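Local coordinates for putative hydrogenase expression/formation protein hupG (Rhodopseudomonas palustris, PDB 2QSI), which is of unknown function but, as a thioredoxin-like member of the HupG/HyaE family, probably takes part in hydrogenase expression or maturation, at residues F28-G42 and G66-E78. Numbering follows the deposited sequence.
Sequences FIAHSGKIVVLFFRG and GRLVAAEVAAEAE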
ATOM      1  N   PHE A  28       8.971  -0.159  -7.631  1.00 23.16           N
ATOM      2  CA  PHE A  28       9.987  -0.275  -6.573  1.00 22.60           C
ATOM      3  C   PHE A  28       9.339  -0.624  -5.229  1.00 21.92           C
ATOM      4  O   PHE A  28       9.774  -1.521  -4.528  1.00 22.33           O
ATOM      5  CB  PHE A  28      10.809   1.023  -6.424  1.00 22.57           C
ATOM      6  CG  PHE A  28      11.873   0.913  -5.404  1.00 23.06           C
ATOM      7  CD1 PHE A  28      13.014   0.184  -5.665  1.00 23.67           C
ATOM      8  CD2 PHE A  28      11.719   1.481  -4.147  1.00 22.23           C
ATOM      9  CE1 PHE A  28      14.000   0.030  -4.688  1.00 24.41           C
ATOM     10  CE2 PHE A  28      12.710   1.312  -3.157  1.00 22.36           C
ATOM     11  CZ  PHE A  28      13.827   0.583  -3.433  1.00 22.79           C
ATOM     12  N   ILE A  29       8.295   0.110  -4.884  1.00 20.84           N
ATOM     13  CA  ILE A  29       7.648  -0.037  -3.607  1.00 21.39           C
ATOM     14  C   ILE A  29       6.891  -1.322  -3.573  1.00 21.47           C
ATOM     15  O   ILE A  29       7.024  -2.112  -2.636  1.00 21.59           O
ATOM     16  CB  ILE A  29       6.660   1.123  -3.316  1.00 21.73           C
ATOM     17  CG1 ILE A  29       7.414   2.423  -3.243  1.00 20.87           C
ATOM     18  CG2 ILE A  29       5.916   0.876  -1.984  1.00 19.83           C
ATOM     19  CD1 ILE A  29       6.558   3.635  -2.937  1.00 21.38           C
ATOM     20  N   ALA A  30       6.091  -1.536  -4.599  1.00 21.84           N
ATOM     21  CA  ALA A  30       5.094  -2.598  -4.529  1.00 22.55           C
ATOM     22  C   ALA A  30       5.773  -3.970  -4.384  1.00 22.86           C
ATOM     23  O   ALA A  30       5.286  -4.831  -3.626  1.00 22.97           O
ATOM     24  CB  ALA A  30       4.171  -2.529  -5.736  1.00 22.09           C
ATOM     25  N   HIS A  31       6.932  -4.152  -5.033  1.00 22.70           N
ATOM     26  CA  HIS A  31       7.658  -5.449  -4.994  1.00 23.22           C
ATOM     27  C   HIS A  31       8.976  -5.516  -4.160  1.00 23.64           C
ATOM     28  O   HIS A  31       9.801  -6.436  -4.334  1.00 23.87           O
ATOM     29  CB  HIS A  31       7.893  -5.900  -6.417  1.00 23.70           C
ATOM     30  CG  HIS A  31       6.645  -5.904  -7.245  1.00 24.14           C
ATOM     31  ND1 HIS A  31       5.620  -6.800  -7.041  1.00 24.87           N
ATOM     32  CD2 HIS A  31       6.254  -5.112  -8.269  1.00 27.49           C
ATOM     33  CE1 HIS A  31       4.653  -6.566  -7.912  1.00 26.88           C
ATOM     34  NE2 HIS A  31       5.023  -5.556  -8.683  1.00 25.83           N
ATOM     35  N   SER A  32       9.140  -4.582  -3.225  1.00 22.78           N
ATOM     36  CA  SER A  32      10.274  -4.590  -2.292  1.00 21.98           C
ATOM     37  C   SER A  32      10.216  -5.713  -1.250  1.00 21.49           C
ATOM     38  O   SER A  32      11.262  -6.208  -0.797  1.00 21.64           O
ATOM     39  CB  SER A  32      10.321  -3.254  -1.537  1.00 22.37           C
ATOM     40  OG  SER A  32       9.086  -3.029  -0.872  1.00 23.66           O
ATOM     41  N   GLY A  33       8.999  -6.073  -0.834  1.00 19.85           N
ATOM     42  CA  GLY A  33       8.801  -6.994   0.274  1.00 18.85           C
ATOM     43  C   GLY A  33       9.303  -6.467   1.613  1.00 17.63           C
ATOM     44  O   GLY A  33       9.497  -7.230   2.570  1.00 16.77           O
ATOM     45  N   LYS A  34       9.498  -5.158   1.682  1.00 15.22           N
ATOM     46  CA  LYS A  34      10.056  -4.516   2.849  1.00 14.78           C
ATOM     47  C   LYS A  34       9.357  -3.196   2.962  1.00 13.75           C
ATOM     48  O   LYS A  34       8.741  -2.748   1.997  1.00 15.46           O
ATOM     49  CB  LYS A  34      11.540  -4.301   2.671  1.00 15.29           C
ATOM     50  CG  LYS A  34      12.380  -5.624   2.687  1.00 16.18           C
ATOM     51  CD  LYS A  34      13.845  -5.382   2.922  1.00 16.04           C
ATOM     52  CE  LYS A  34      14.675  -6.683   2.802  1.00 18.74           C
ATOM     53  NZ  LYS A  34      16.125  -6.331   2.804  1.00 20.54           N
ATOM     54  N   ILE A  35       9.484  -2.563   4.108  1.00 12.74           N
ATOM     55  CA  ILE A  35       9.028  -1.171   4.278  1.00 11.46           C
ATOM     56  C   ILE A  35      10.064  -0.302   3.558  1.00 10.82           C
ATOM     57  O   ILE A  35      11.281  -0.520   3.687  1.00 11.11           O
ATOM     58  CB  ILE A  35       8.928  -0.794   5.783  1.00 11.82           C
ATOM     59  CG1 ILE A  35       7.792  -1.561   6.524  1.00 14.02           C
ATOM     60  CG2 ILE A  35       8.757   0.700   5.991  1.00 11.34           C
ATOM     61  CD1 ILE A  35       6.545  -1.629   5.776  1.00 19.41           C
ATOM     62  N   VAL A  36       9.566   0.644   2.778  1.00  9.88           N
ATOM     63  CA  VAL A  36      10.384   1.524   2.000  1.00  9.46           C
ATOM     64  C   VAL A  36      10.622   2.868   2.673  1.00  8.99           C
ATOM     65  O   VAL A  36       9.711   3.510   3.171  1.00  8.37           O
ATOM     66  CB  VAL A  36       9.750   1.711   0.598  1.00  8.96           C
ATOM     67  CG1 VAL A  36      10.577   2.729  -0.230  1.00 10.83           C
ATOM     68  CG2 VAL A  36       9.658   0.293  -0.100  1.00  9.54           C
ATOM     69  N   VAL A  37      11.877   3.293   2.665  1.00  8.47           N
ATOM     70  CA  VAL A  37      12.238   4.615   3.129  1.00  8.38           C
ATOM     71  C   VAL A  37      12.591   5.460   1.888  1.00  9.14           C
ATOM     72  O   VAL A  37      13.613   5.211   1.203  1.00  9.58           O
ATOM     73  CB  VAL A  37      13.401   4.565   4.104  1.00  8.87           C
ATOM     74  CG1 VAL A  37      13.704   5.979   4.661  1.00  8.96           C
ATOM     75  CG2 VAL A  37      13.085   3.600   5.265  1.00  8.93           C
ATOM     76  N   LEU A  38      11.742   6.436   1.589  1.00  9.22           N
ATOM     77  CA  LEU A  38      11.987   7.332   0.476  1.00  9.11           C
ATOM     78  C   LEU A  38      12.641   8.570   1.017  1.00  8.40           C
ATOM     79  O   LEU A  38      12.112   9.193   1.942  1.00  9.87           O
ATOM     80  CB  LEU A  38      10.697   7.752  -0.222  1.00 10.17           C
ATOM     81  CG  LEU A  38       9.879   6.671  -0.909  1.00 12.41           C
ATOM     82  CD1 LEU A  38       8.585   7.313  -1.475  1.00 11.89           C
ATOM     83  CD2 LEU A  38      10.722   5.920  -1.916  1.00 11.43           C
ATOM     84  N   PHE A  39      13.787   8.891   0.422  1.00  7.85           N
ATOM     85  CA  PHE A  39      14.626  10.032   0.770  1.00  7.89           C
ATOM     86  C   PHE A  39      14.379  11.173  -0.201  1.00  8.45           C
ATOM     87  O   PHE A  39      14.707  11.076  -1.387  1.00  8.18           O
ATOM     88  CB  PHE A  39      16.102   9.607   0.736  1.00  7.35           C
ATOM     89  CG  PHE A  39      17.074  10.726   0.906  1.00  8.18           C
ATOM     90  CD1 PHE A  39      16.850  11.755   1.789  1.00  6.48           C
ATOM     91  CD2 PHE A  39      18.289  10.687   0.213  1.00  8.89           C
ATOM     92  CE1 PHE A  39      17.824  12.780   1.942  1.00  7.91           C
ATOM     93  CE2 PHE A  39      19.210  11.660   0.356  1.00 10.90           C
ATOM     94  CZ  PHE A  39      18.976  12.720   1.225  1.00  8.52           C
ATOM     95  N   PHE A  40      13.804  12.253   0.347  1.00  8.95           N
ATOM     96  CA  PHE A  40      13.671  13.550  -0.348  1.00  9.18           C
ATOM     97  C   PHE A  40      14.809  14.459   0.084  1.00  8.80           C
ATOM     98  O   PHE A  40      14.914  14.872   1.266  1.00  8.34           O
ATOM     99  CB  PHE A  40      12.329  14.181  -0.009  1.00  9.01           C
ATOM    100  CG  PHE A  40      11.145  13.389  -0.523  1.00  9.43           C
ATOM    101  CD1 PHE A  40      10.534  13.729  -1.739  1.00 11.24           C
ATOM    102  CD2 PHE A  40      10.649  12.279   0.175  1.00  8.40           C
ATOM    103  CE1 PHE A  40       9.419  13.021  -2.203  1.00  8.09           C
ATOM    104  CE2 PHE A  40       9.589  11.529  -0.325  1.00  7.38           C
ATOM    105  CZ  PHE A  40       8.987  11.891  -1.524  1.00  9.14           C
ATOM    106  N   ARG A  41      15.691  14.709  -0.874  1.00 10.09           N
ATOM    107  CA  ARG A  41      16.946  15.395  -0.630  1.00 10.12           C
ATOM    108  C   ARG A  41      16.789  16.895  -0.783  1.00 12.56           C
ATOM    109  O   ARG A  41      16.762  17.621   0.204  1.00 12.84           O
ATOM    110  CB  ARG A  41      18.049  14.851  -1.582  1.00 11.00           C
ATOM    111  CG  ARG A  41      19.398  15.534  -1.367  1.00  9.99           C
ATOM    112  CD  ARG A  41      20.387  15.237  -2.482  1.00 10.86           C
ATOM    113  NE  ARG A  41      20.884  13.855  -2.500  1.00 11.25           N
ATOM    114  CZ  ARG A  41      21.951  13.390  -1.841  1.00 10.01           C
ATOM    115  NH1 ARG A  41      22.705  14.186  -1.090  1.00 12.05           N
ATOM    116  NH2 ARG A  41      22.273  12.116  -1.997  1.00  9.25           N
ATOM    117  N   GLY A  42      16.645  17.350  -2.027  1.00 13.48           N
ATOM    118  CA  GLY A  42      16.619  18.761  -2.326  1.00 14.66           C
ATOM    119  C   GLY A  42      17.907  19.333  -2.894  1.00 15.27           C
ATOM    120  O   GLY A  42      18.990  18.746  -2.802  1.00 15.76           O
ATOM    121  N   GLY A  66      16.558  -6.425   7.657  1.00 13.45           N
ATOM    122  CA  GLY A  66      15.584  -7.195   6.905  1.00 14.57           C
ATOM    123  C   GLY A  66      14.268  -6.462   6.738  1.00 13.90           C
ATOM    124  O   GLY A  66      13.381  -6.916   6.016  1.00 15.88           O
ATOM    125  N   ARG A  67      14.143  -5.322   7.409  1.00 14.01           N
ATOM    126  CA  ARG A  67      12.847  -4.625   7.518  1.00 13.38           C
ATOM    127  C   ARG A  67      12.661  -3.504   6.502  1.00 13.11           C
ATOM    128  O   ARG A  67      11.533  -3.226   6.129  1.00 12.55           O
ATOM    129  CB  ARG A  67      12.643  -4.052   8.922  1.00 13.36           C
ATOM    130  CG  ARG A  67      12.549  -5.084  10.070  1.00 15.20           C
ATOM    131  CD  ARG A  67      11.399  -6.079   9.931  1.00 18.81           C
ATOM    132  NE  ARG A  67      10.018  -5.528   9.919  1.00 18.15           N
ATOM    133  CZ  ARG A  67       9.303  -5.184  11.006  1.00 19.27           C
ATOM    134  NH1 ARG A  67       9.807  -5.272  12.243  1.00 17.56           N
ATOM    135  NH2 ARG A  67       8.052  -4.759  10.855  1.00 16.32           N
ATOM    136  N   LEU A  68      13.763  -2.936   6.023  1.00 12.97           N
ATOM    137  CA  LEU A  68      13.728  -1.666   5.275  1.00 12.46           C
ATOM    138  C   LEU A  68      14.563  -1.725   4.008  1.00 13.08           C
ATOM    139  O   LEU A  68      15.550  -2.490   3.918  1.00 12.16           O
ATOM    140  CB  LEU A  68      14.293  -0.547   6.151  1.00 12.93           C
ATOM    141  CG  LEU A  68      13.630  -0.326   7.493  1.00 11.93           C
ATOM    142  CD1 LEU A  68      14.434   0.720   8.299  1.00 13.25           C
ATOM    143  CD2 LEU A  68      12.154   0.056   7.289  1.00 12.11           C
ATOM    144  N   VAL A  69      14.198  -0.865   3.065  1.00 12.66           N
ATOM    145  CA  VAL A  69      14.962  -0.640   1.857  1.00 13.16           C
ATOM    146  C   VAL A  69      14.816   0.825   1.502  1.00 12.32           C
ATOM    147  O   VAL A  69      13.780   1.432   1.794  1.00 11.25           O
ATOM    148  CB  VAL A  69      14.498  -1.513   0.704  1.00 12.71           C
ATOM    149  CG1 VAL A  69      13.107  -1.149   0.287  1.00 12.97           C
ATOM    150  CG2 VAL A  69      15.454  -1.361  -0.479  1.00 16.97           C
ATOM    151  N   ALA A  70      15.874   1.420   0.960  1.00 11.56           N
ATOM    152  CA  ALA A  70      15.866   2.864   0.710  1.00 11.55           C
ATOM    153  C   ALA A  70      15.909   3.174  -0.770  1.00 11.19           C
ATOM    154  O   ALA A  70      16.467   2.421  -1.575  1.00 11.43           O
ATOM    155  CB  ALA A  70      17.059   3.566   1.429  1.00 12.89           C
ATOM    156  N   ALA A  71      15.329   4.294  -1.123  1.00 10.89           N
ATOM    157  CA  ALA A  71      15.479   4.898  -2.434  1.00 11.73           C
ATOM    158  C   ALA A  71      15.434   6.419  -2.291  1.00 11.88           C
ATOM    159  O   ALA A  71      14.651   6.966  -1.515  1.00 11.43           O
ATOM    160  CB  ALA A  71      14.380   4.464  -3.390  1.00 13.31           C
ATOM    161  N   GLU A  72      16.256   7.082  -3.096  1.00 11.59           N
ATOM    162  CA  GLU A  72      16.274   8.542  -3.194  1.00 12.20           C
ATOM    163  C   GLU A  72      15.325   8.940  -4.310  1.00 10.86           C
ATOM    164  O   GLU A  72      15.274   8.283  -5.348  1.00 12.81           O
ATOM    165  CB  GLU A  72      17.679   9.057  -3.496  1.00 11.64           C
ATOM    166  CG  GLU A  72      17.738  10.574  -3.608  1.00 11.75           C
ATOM    167  CD  GLU A  72      19.124  11.143  -3.662  1.00 12.61           C
ATOM    168  OE1 GLU A  72      20.077  10.517  -3.119  1.00 14.78           O
ATOM    169  OE2 GLU A  72      19.259  12.261  -4.216  1.00 13.79           O
ATOM    170  N   VAL A  73      14.565   9.995  -4.070  1.00 11.27           N
ATOM    171  CA  VAL A  73      13.634  10.544  -5.034  1.00 12.56           C
ATOM    172  C   VAL A  73      14.368  11.468  -6.011  1.00 12.80           C
ATOM    173  O   VAL A  73      15.063  12.410  -5.602  1.00 13.25           O
ATOM    174  CB  VAL A  73      12.469  11.275  -4.308  1.00 12.54           C
ATOM    175  CG1 VAL A  73      11.487  11.884  -5.284  1.00 13.40           C
ATOM    176  CG2 VAL A  73      11.715  10.268  -3.386  1.00 11.81           C
ATOM    177  N   ALA A  74      14.224  11.175  -7.299  1.00 13.78           N
ATOM    178  CA  ALA A  74      14.757  12.044  -8.380  1.00 14.10           C
ATOM    179  C   ALA A  74      14.215  13.495  -8.242  1.00 14.83           C
ATOM    180  O   ALA A  74      13.076  13.734  -7.801  1.00 13.69           O
ATOM    181  CB  ALA A  74      14.436  11.423  -9.782  1.00 14.26           C
ATOM    182  N   ALA A  75      15.049  14.470  -8.574  1.00 15.49           N
ATOM    183  CA  ALA A  75      14.699  15.880  -8.327  1.00 16.38           C
ATOM    184  C   ALA A  75      13.374  16.286  -9.006  1.00 16.91           C
ATOM    185  O   ALA A  75      12.529  16.957  -8.418  1.00 16.28           O
ATOM    186  CB  ALA A  75      15.829  16.782  -8.814  1.00 16.40           C
ATOM    187  N   GLU A  76      13.189  15.853 -10.238  1.00 17.92           N
ATOM    188  CA  GLU A  76      11.976  16.214 -10.997  1.00 19.03           C
ATOM    189  C   GLU A  76      10.720  15.532 -10.436  1.00 19.46           C
ATOM    190  O   GLU A  76       9.598  16.023 -10.652  1.00 18.37           O
ATOM    191  CB  GLU A  76      12.125  15.943 -12.507  1.00 20.24           C
ATOM    192  CG  GLU A  76      13.003  14.777 -12.903  1.00 25.19           C
ATOM    193  CD  GLU A  76      14.500  15.099 -12.723  1.00 28.44           C
ATOM    194  OE1 GLU A  76      15.090  14.559 -11.774  1.00 29.35           O
ATOM    195  OE2 GLU A  76      15.073  15.921 -13.493  1.00 32.91           O
ATOM    196  N   ALA A  77      10.919  14.434  -9.684  1.00 19.48           N
ATOM    197  CA  ALA A  77       9.835  13.662  -9.052  1.00 20.16           C
ATOM    198  C   ALA A  77       9.389  14.204  -7.694  1.00 20.95           C
ATOM    199  O   ALA A  77       8.345  13.781  -7.150  1.00 20.33           O
ATOM    200  CB  ALA A  77      10.269  12.224  -8.891  1.00 19.78           C
ATOM    201  N   GLU A  78      10.176  15.121  -7.139  1.00 20.47           N
ATOM    202  CA  GLU A  78       9.938  15.617  -5.795  1.00 20.99           C
ATOM    203  C   GLU A  78       8.529  16.165  -5.589  1.00 21.11           C
ATOM    204  O   GLU A  78       7.857  15.766  -4.661  1.00 20.86           O
ATOM    205  CB  GLU A  78      10.974  16.658  -5.395  1.00 20.67           C
ATOM    206  CG  GLU A  78      12.343  16.047  -5.213  1.00 20.68           C
ATOM    207  CD  GLU A  78      13.448  17.045  -5.061  1.00 21.09           C
ATOM    208  OE1 GLU A  78      13.214  18.276  -5.216  1.00 22.04           O
ATOM    209  OE2 GLU A  78      14.574  16.592  -4.810  1.00 17.62           O
TER
HETATM  210  O   HOH W   1      10.114  -7.283   5.550  1.00 30.92           O
HETATM  211  O   HOH W   2      17.391  -3.333   2.250  1.00 32.11           O
HETATM  212  O   HOH W   3      16.333  -4.782   5.075  1.00 40.74           O
HETATM  213  O   HOH W   4      14.912  14.180  -3.518  1.00 16.61           O
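Phe40 and Val73 show how a parallel strand pair packs: methyl CG2 of Val73 sits over the centre of the Phe40 ring, 3.7 Å from its centroid, a CH-pi contact. On the side of the sheet carrying Val36, Leu38 and Ala71, Phe28 of helix 25-30 brings CE2 to 3.6 Å from Ala71 CB; on the other, Phe39 packs against helix 50-62, the crossover of this beta-alpha-beta unit in the thioredoxin-like sheet. Six backbone hydrogen bonds stitch strands 35-40 and 68-73, from the Ile35 N bond with Arg67 O to the Val73 N bond with Phe39 O. Looser and wetter is the Lys34 end, where NZ reaches Leu68 O through one water and weakly through a second. Another water joins Arg41 N, Val73 O and OE2 of Glu78, whose OE1 bonds the bound dithiothreitol. Arg41, bent at chi3 (-70°), grips Glu72 side-on in a salt bridge: NE meets OE2 at 2.9 Å from above the carboxylate plane, NH2 meets OE1 on the syn side, tilted 26° out of plane. Phe39 CE2 lies against one guanidinium face. A glutamine at Glu72, neutral and one acceptor oxygen poorer, would probably leave one Arg41 nitrogen without its mate and the guanidinium freer to turn. The chemistry implies a hydrogen-bonded, greasy core with charge and water at its margins.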